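Local coordinates for protein TSC1 N-terminal domain (Chaetomium thermophilum, PDB 7A0M) that probably binds phosphoinositide lipids of the lysosomal membrane as the N-terminal, all-helical domain of the TSC complex subunit TSC1, which regulates mTORC1 signalling, at residues L58-K63 against A73-V78; Q81-L86 against A90-W95. All coordinates share one frame; numbering follows the deposited sequence.

Contact 1 of 2, residues L58-K63 against A73-V78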
loop_
_atom_site.group_PDB
_atom_site.type_symbol
_atom_site.label_atom_id
_atom_site.label_comp_id
_atom_site.label_asym_id
_atom_site.label_seq_id
_atom_site.Cartn_x
_atom_site.Cartn_y
_atom_site.Cartn_z
ATOM N N LEU B 58 16.515 -6.707 65.894
ATOM C CA LEU B 58 16.777 -5.275 66.008
ATOM C C LEU B 58 17.976 -5.002 66.913
ATOM O O LEU B 58 18.820 -4.148 66.604
ATOM C CB LEU B 58 15.534 -4.557 66.532
ATOM C CG LEU B 58 15.579 -3.029 66.495
ATOM C CD1 LEU B 58 15.884 -2.532 65.082
ATOM C CD2 LEU B 58 14.282 -2.402 67.012
ATOM N N ALA B 59 18.055 -5.711 68.045
ATOM C CA ALA B 59 19.149 -5.508 68.989
ATOM C C ALA B 59 20.491 -5.849 68.359
ATOM O O ALA B 59 21.467 -5.109 68.522
ATOM C CB ALA B 59 18.937 -6.342 70.254
ATOM N N ILE B 60 20.566 -6.981 67.651
ATOM C CA ILE B 60 21.812 -7.370 66.993
ATOM C C ILE B 60 22.228 -6.305 65.986
ATOM O O ILE B 60 23.399 -5.908 65.913
ATOM C CB ILE B 60 21.649 -8.744 66.316
ATOM C CG1 ILE B 60 21.455 -9.851 67.351
ATOM C CG2 ILE B 60 22.835 -9.057 65.430
ATOM C CD1 ILE B 60 21.062 -11.183 66.750
ATOM N N TRP B 61 21.267 -5.834 65.192
ATOM C CA TRP B 61 21.537 -4.804 64.195
ATOM C C TRP B 61 22.085 -3.536 64.840
ATOM O O TRP B 61 23.056 -2.947 64.351
ATOM C CB TRP B 61 20.259 -4.512 63.411
ATOM C CG TRP B 61 20.373 -3.378 62.432
ATOM C CD1 TRP B 61 19.962 -2.089 62.612
ATOM C CD2 TRP B 61 20.925 -3.442 61.112
ATOM N NE1 TRP B 61 20.220 -1.349 61.482
ATOM C CE2 TRP B 61 20.817 -2.155 60.551
ATOM C CE3 TRP B 61 21.503 -4.462 60.352
ATOM C CZ2 TRP B 61 21.268 -1.861 59.264
ATOM C CZ3 TRP B 61 21.951 -4.167 59.076
ATOM C CH2 TRP B 61 21.835 -2.879 58.547
ATOM N N ASP B 62 21.460 -3.085 65.931
ATOM C CA ASP B 62 21.909 -1.856 66.582
ATOM C C ASP B 62 23.285 -2.029 67.217
ATOM O O ASP B 62 24.203 -1.244 66.957
ATOM C CB ASP B 62 20.900 -1.413 67.637
ATOM C CG ASP B 62 21.177 -0.012 68.152
ATOM O OD1 ASP B 62 21.132 0.944 67.351
ATOM O OD2 ASP B 62 21.450 0.130 69.363
ATOM N N LYS B 63 23.450 -3.049 68.058
ATOM C CA LYS B 63 24.675 -3.159 68.841
ATOM C C LYS B 63 25.836 -3.766 68.065
ATOM O O LYS B 63 26.993 -3.543 68.440
ATOM C CB LYS B 63 24.437 -3.968 70.118
ATOM C CG LYS B 63 23.409 -3.366 71.067
ATOM C CD LYS B 63 23.183 -4.265 72.279
ATOM C CE LYS B 63 22.187 -3.650 73.254
ATOM N NZ LYS B 63 21.817 -4.596 74.346
ATOM N N ALA B 73 26.031 -8.101 54.708
ATOM C CA ALA B 73 25.779 -9.239 53.831
ATOM C C ALA B 73 25.493 -10.492 54.644
ATOM O O ALA B 73 24.621 -11.291 54.285
ATOM C CB ALA B 73 26.970 -9.458 52.899
ATOM N N ALA B 74 26.231 -10.685 55.740
ATOM C CA ALA B 74 25.947 -11.798 56.637
ATOM C C ALA B 74 24.588 -11.628 57.306
ATOM O O ALA B 74 23.824 -12.594 57.426
ATOM C CB ALA B 74 27.051 -11.922 57.684
ATOM N N PHE B 75 24.270 -10.407 57.746
ATOM C CA PHE B 75 22.990 -10.154 58.402
ATOM C C PHE B 75 21.819 -10.392 57.456
ATOM O O PHE B 75 20.768 -10.891 57.875
ATOM C CB PHE B 75 22.954 -8.728 58.951
ATOM C CG PHE B 75 21.705 -8.402 59.717
ATOM C CD1 PHE B 75 21.553 -8.823 61.028
ATOM C CD2 PHE B 75 20.688 -7.667 59.131
ATOM C CE1 PHE B 75 20.404 -8.523 61.738
ATOM C CE2 PHE B 75 19.539 -7.363 59.835
ATOM C CZ PHE B 75 19.396 -7.792 61.140
ATOM N N VAL B 76 21.976 -10.038 56.179
ATOM C CA VAL B 76 20.900 -10.268 55.219
ATOM C C VAL B 76 20.668 -11.762 55.033
ATOM O O VAL B 76 19.522 -12.216 54.928
ATOM C CB VAL B 76 21.209 -9.568 53.884
ATOM C CG1 VAL B 76 20.167 -9.930 52.839
ATOM C CG2 VAL B 76 21.254 -8.063 54.074
ATOM N N ALA B 77 21.746 -12.549 55.008
ATOM C CA ALA B 77 21.605 -13.997 54.890
ATOM C C ALA B 77 20.821 -14.564 56.065
ATOM O O ALA B 77 19.980 -15.454 55.891
ATOM C CB ALA B 77 22.981 -14.655 54.790
ATOM N N VAL B 78 21.090 -14.067 57.273
ATOM C CA VAL B 78 20.326 -14.496 58.440
ATOM C C VAL B 78 18.878 -14.047 58.326
ATOM O O VAL B 78 17.952 -14.797 58.659
ATOM C CB VAL B 78 20.972 -13.947 59.723
ATOM C CG1 VAL B 78 20.281 -14.517 60.934
ATOM C CG2 VAL B 78 22.444 -14.272 59.751
#
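A buried, wholly apolar contact between consecutive helices joins Trp-61 and Ile-60 of helix 45-65 to Phe-75 of helix 69-81, near the N-terminal end of this elongated all-helical domain. The nearest CA atoms, of Trp-61 and Phe-75, are 8.0 Å apart, and the contact is made by side chains. A chi1 of -177° swings the Phe-75 ring away from its own backbone N toward helix 45-65, its side chain crossing that of Trp-61 at about a right angle, and one face receives the benzo part of the indole. Trp-61 CE3 sits 3.5 Å from Phe-75 CD2, over that face but displaced toward the ring's rim. The six-membered ring of Trp-61 and the Phe-75 ring have centroids 5.0 Å apart and planes inclined at 46°, an oblique pairing. Ile-60 adds a looser touch, its CG2 lying 4.5 Å from Phe-75 CE1. Beyond the pair, Tyr-72 meets the Trp-61 ring and Trp-95 of helix 89-105 meets that of Phe-75. A leucine in place of Phe-75 would probably leave Trp-61 CE3 and CZ3 without their aromatic partner and open a gap between the helices. No hydrogen bond spans the segments, so their hold rests on shape and dispersion.

Contact 2 of 2, residues Q81-L86 against A90-W95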
loop_
_atom_site.group_PDB
_atom_site.type_symbol
_atom_site.label_atom_id
_atom_site.label_comp_id
_atom_site.label_asym_id
_atom_site.label_seq_id
_atom_site.Cartn_x
_atom_site.Cartn_y
_atom_site.Cartn_z
ATOM N N GLN B 81 16.798 -16.341 55.955
ATOM C CA GLN B 81 16.406 -17.642 56.485
ATOM C C GLN B 81 15.348 -17.519 57.576
ATOM O O GLN B 81 14.486 -18.397 57.700
ATOM C CB GLN B 81 17.629 -18.375 57.026
ATOM C CG GLN B 81 18.736 -18.585 56.014
ATOM C CD GLN B 81 19.898 -19.340 56.611
ATOM O OE1 GLN B 81 19.722 -20.102 57.560
ATOM N NE2 GLN B 81 21.091 -19.137 56.063
ATOM N N LEU B 82 15.394 -16.453 58.371
ATOM C CA LEU B 82 14.444 -16.253 59.457
ATOM C C LEU B 82 13.190 -15.513 59.017
ATOM O O LEU B 82 12.318 -15.253 59.853
ATOM C CB LEU B 82 15.109 -15.494 60.610
ATOM C CG LEU B 82 16.023 -16.304 61.529
ATOM C CD1 LEU B 82 16.750 -15.391 62.503
ATOM C CD2 LEU B 82 15.223 -17.359 62.277
ATOM N N ARG B 83 13.088 -15.164 57.737
ATOM C CA ARG B 83 11.911 -14.462 57.232
ATOM C C ARG B 83 10.587 -15.170 57.504
ATOM O O ARG B 83 9.629 -14.483 57.898
ATOM C CB ARG B 83 12.078 -14.213 55.727
ATOM C CG ARG B 83 10.928 -13.462 55.090
ATOM C CD ARG B 83 11.172 -13.290 53.605
ATOM N NE ARG B 83 11.286 -14.589 52.947
ATOM C CZ ARG B 83 10.254 -15.340 52.578
ATOM N NH1 ARG B 83 9.013 -14.932 52.803
ATOM N NH2 ARG B 83 10.465 -16.509 51.988
ATOM N N PRO B 84 10.443 -16.489 57.315
ATOM C CA PRO B 84 9.139 -17.111 57.603
ATOM C C PRO B 84 8.714 -16.973 59.052
ATOM O O PRO B 84 7.510 -16.937 59.337
ATOM C CB PRO B 84 9.359 -18.582 57.223
ATOM C CG PRO B 84 10.467 -18.555 56.238
ATOM C CD PRO B 84 11.374 -17.456 56.702
ATOM N N GLY B 85 9.665 -16.890 59.977
ATOM C CA GLY B 85 9.349 -16.770 61.382
ATOM C C GLY B 85 9.165 -15.365 61.907
ATOM O O GLY B 85 8.980 -15.195 63.115
ATOM N N LEU B 86 9.207 -14.344 61.043
ATOM C CA LEU B 86 9.051 -12.971 61.519
ATOM C C LEU B 86 7.612 -12.671 61.906
ATOM O O LEU B 86 7.366 -11.854 62.803
ATOM C CB LEU B 86 9.510 -11.983 60.447
ATOM C CG LEU B 86 11.001 -11.970 60.118
ATOM C CD1 LEU B 86 11.280 -11.043 58.946
ATOM C CD2 LEU B 86 11.796 -11.552 61.340
ATOM N N ALA B 90 4.108 -6.993 57.689
ATOM C CA ALA B 90 4.709 -5.680 57.855
ATOM C C ALA B 90 6.098 -5.780 58.461
ATOM O O ALA B 90 6.894 -4.850 58.307
ATOM C CB ALA B 90 3.817 -4.793 58.721
ATOM N N ARG B 91 6.413 -6.907 59.111
ATOM C CA ARG B 91 7.729 -7.091 59.717
ATOM C C ARG B 91 8.799 -7.275 58.653
ATOM O O ARG B 91 9.924 -6.781 58.796
ATOM C CB ARG B 91 7.713 -8.314 60.643
ATOM C CG ARG B 91 6.768 -8.188 61.830
ATOM C CD ARG B 91 7.100 -6.950 62.658
ATOM N NE ARG B 91 6.209 -6.754 63.805
ATOM C CZ ARG B 91 6.355 -5.800 64.729
ATOM N NH1 ARG B 91 7.363 -4.939 64.679
ATOM N NH2 ARG B 91 5.473 -5.687 65.709
ATOM N N THR B 92 8.458 -7.979 57.578
ATOM C CA THR B 92 9.400 -8.189 56.490
ATOM C C THR B 92 9.662 -6.896 55.730
ATOM O O THR B 92 10.806 -6.607 55.359
ATOM C CB THR B 92 8.864 -9.278 55.564
ATOM O OG1 THR B 92 8.668 -10.482 56.318
ATOM C CG2 THR B 92 9.840 -9.552 54.447
ATOM N N PHE B 93 8.611 -6.107 55.486
ATOM C CA PHE B 93 8.790 -4.825 54.813
ATOM C C PHE B 93 9.629 -3.873 55.655
ATOM O O PHE B 93 10.486 -3.160 55.123
ATOM C CB PHE B 93 7.432 -4.201 54.495
ATOM C CG PHE B 93 7.523 -2.825 53.896
ATOM C CD1 PHE B 93 7.831 -2.658 52.557
ATOM C CD2 PHE B 93 7.302 -1.698 54.672
ATOM C CE1 PHE B 93 7.917 -1.396 51.999
ATOM C CE2 PHE B 93 7.389 -0.432 54.120
ATOM C CZ PHE B 93 7.696 -0.281 52.781
ATOM N N GLN B 94 9.392 -3.844 56.969
ATOM C CA GLN B 94 10.170 -2.980 57.852
ATOM C C GLN B 94 11.658 -3.285 57.764
ATOM O O GLN B 94 12.490 -2.373 57.809
ATOM C CB GLN B 94 9.675 -3.143 59.286
ATOM C CG GLN B 94 8.318 -2.523 59.543
ATOM C CD GLN B 94 7.734 -2.941 60.878
ATOM O OE1 GLN B 94 8.453 -3.384 61.775
ATOM N NE2 GLN B 94 6.417 -2.827 61.005
ATOM N N TRP B 95 12.014 -4.562 57.629
ATOM C CA TRP B 95 13.422 -4.917 57.511
ATOM C C TRP B 95 13.946 -4.603 56.115
ATOM O O TRP B 95 15.052 -4.072 55.968
ATOM C CB TRP B 95 13.619 -6.392 57.853
ATOM C CG TRP B 95 13.700 -6.641 59.326
ATOM C CD1 TRP B 95 12.760 -7.252 60.105
ATOM C CD2 TRP B 95 14.760 -6.253 60.207
ATOM N NE1 TRP B 95 13.180 -7.288 61.412
ATOM C CE2 TRP B 95 14.404 -6.678 61.502
ATOM C CE3 TRP B 95 15.980 -5.595 60.026
ATOM C CZ2 TRP B 95 15.222 -6.467 62.609
ATOM C CZ3 TRP B 95 16.791 -5.386 61.126
ATOM C CH2 TRP B 95 16.409 -5.821 62.401
#
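The turn 81-86 leads out of helix 69-81 and faces the first turns of helix 89-105, forming the link of a helical hairpin in the all-helical domain. The CA atoms of the two segments come nearest at Leu-86 and Arg-91, 6.3 Å apart, and at Arg-83 and Thr-92, 6.8 Å apart. Within the turn, Leu-86 N bonds to Arg-83 O, while the bond from Gly-85 N to Leu-82 O is weak. Leu-86 has the largest share of the contact: its side chain crosses that of Thr-92 at about a right angle, with CD1 3.7 Å from Thr-92 OG1, and the same methyl reaches Trp-95 CD1 at 4.2 Å. Arg-91 adds its aliphatic root, CB lying 4.1 Å from Leu-86 CB, before the chain bends at chi2 (-57°) and carries the guanidinium away. On the Arg-83 side, CG anti to the backbone N (chi1 -179°) carries the methylenes slantwise across Thr-92. Phe-120 and Ile-124 of helix 113-125 also touch Arg-83, and its NH1 makes a weak hydrogen bond to Ser-127 OG. Thr-92 OG1 is thus approached by Arg-83 CG, at 3.9 Å, as well as by Leu-86 CD1, and Thr-92 CG2 lies 4.1 Å from Arg-83 CD.

How the contacts relate
Contact 1 is a buried core contact, whereas contact 2 is only partly buried, at the bend where helix 69-81 gives way to helix 89-105. They follow one another along the chain with centres about 12 Å apart, and helix 69-81 runs from the first into the turn of the second. Trp-95 joins them physically: its CZ3 packs 3.5 Å from Phe-75 CZ, and its CH2 lies 4.2 Å from Trp-61 CB. Aromatic chemistry dominates the buried site, 58-63 with 73-78; mixed aliphatic and polar side chains, with one indole, make up 81-86 with 90-95. Contact 2 buries more surface, 212 against 150 Å², despite its more open position; neither has a hydrogen bond across it.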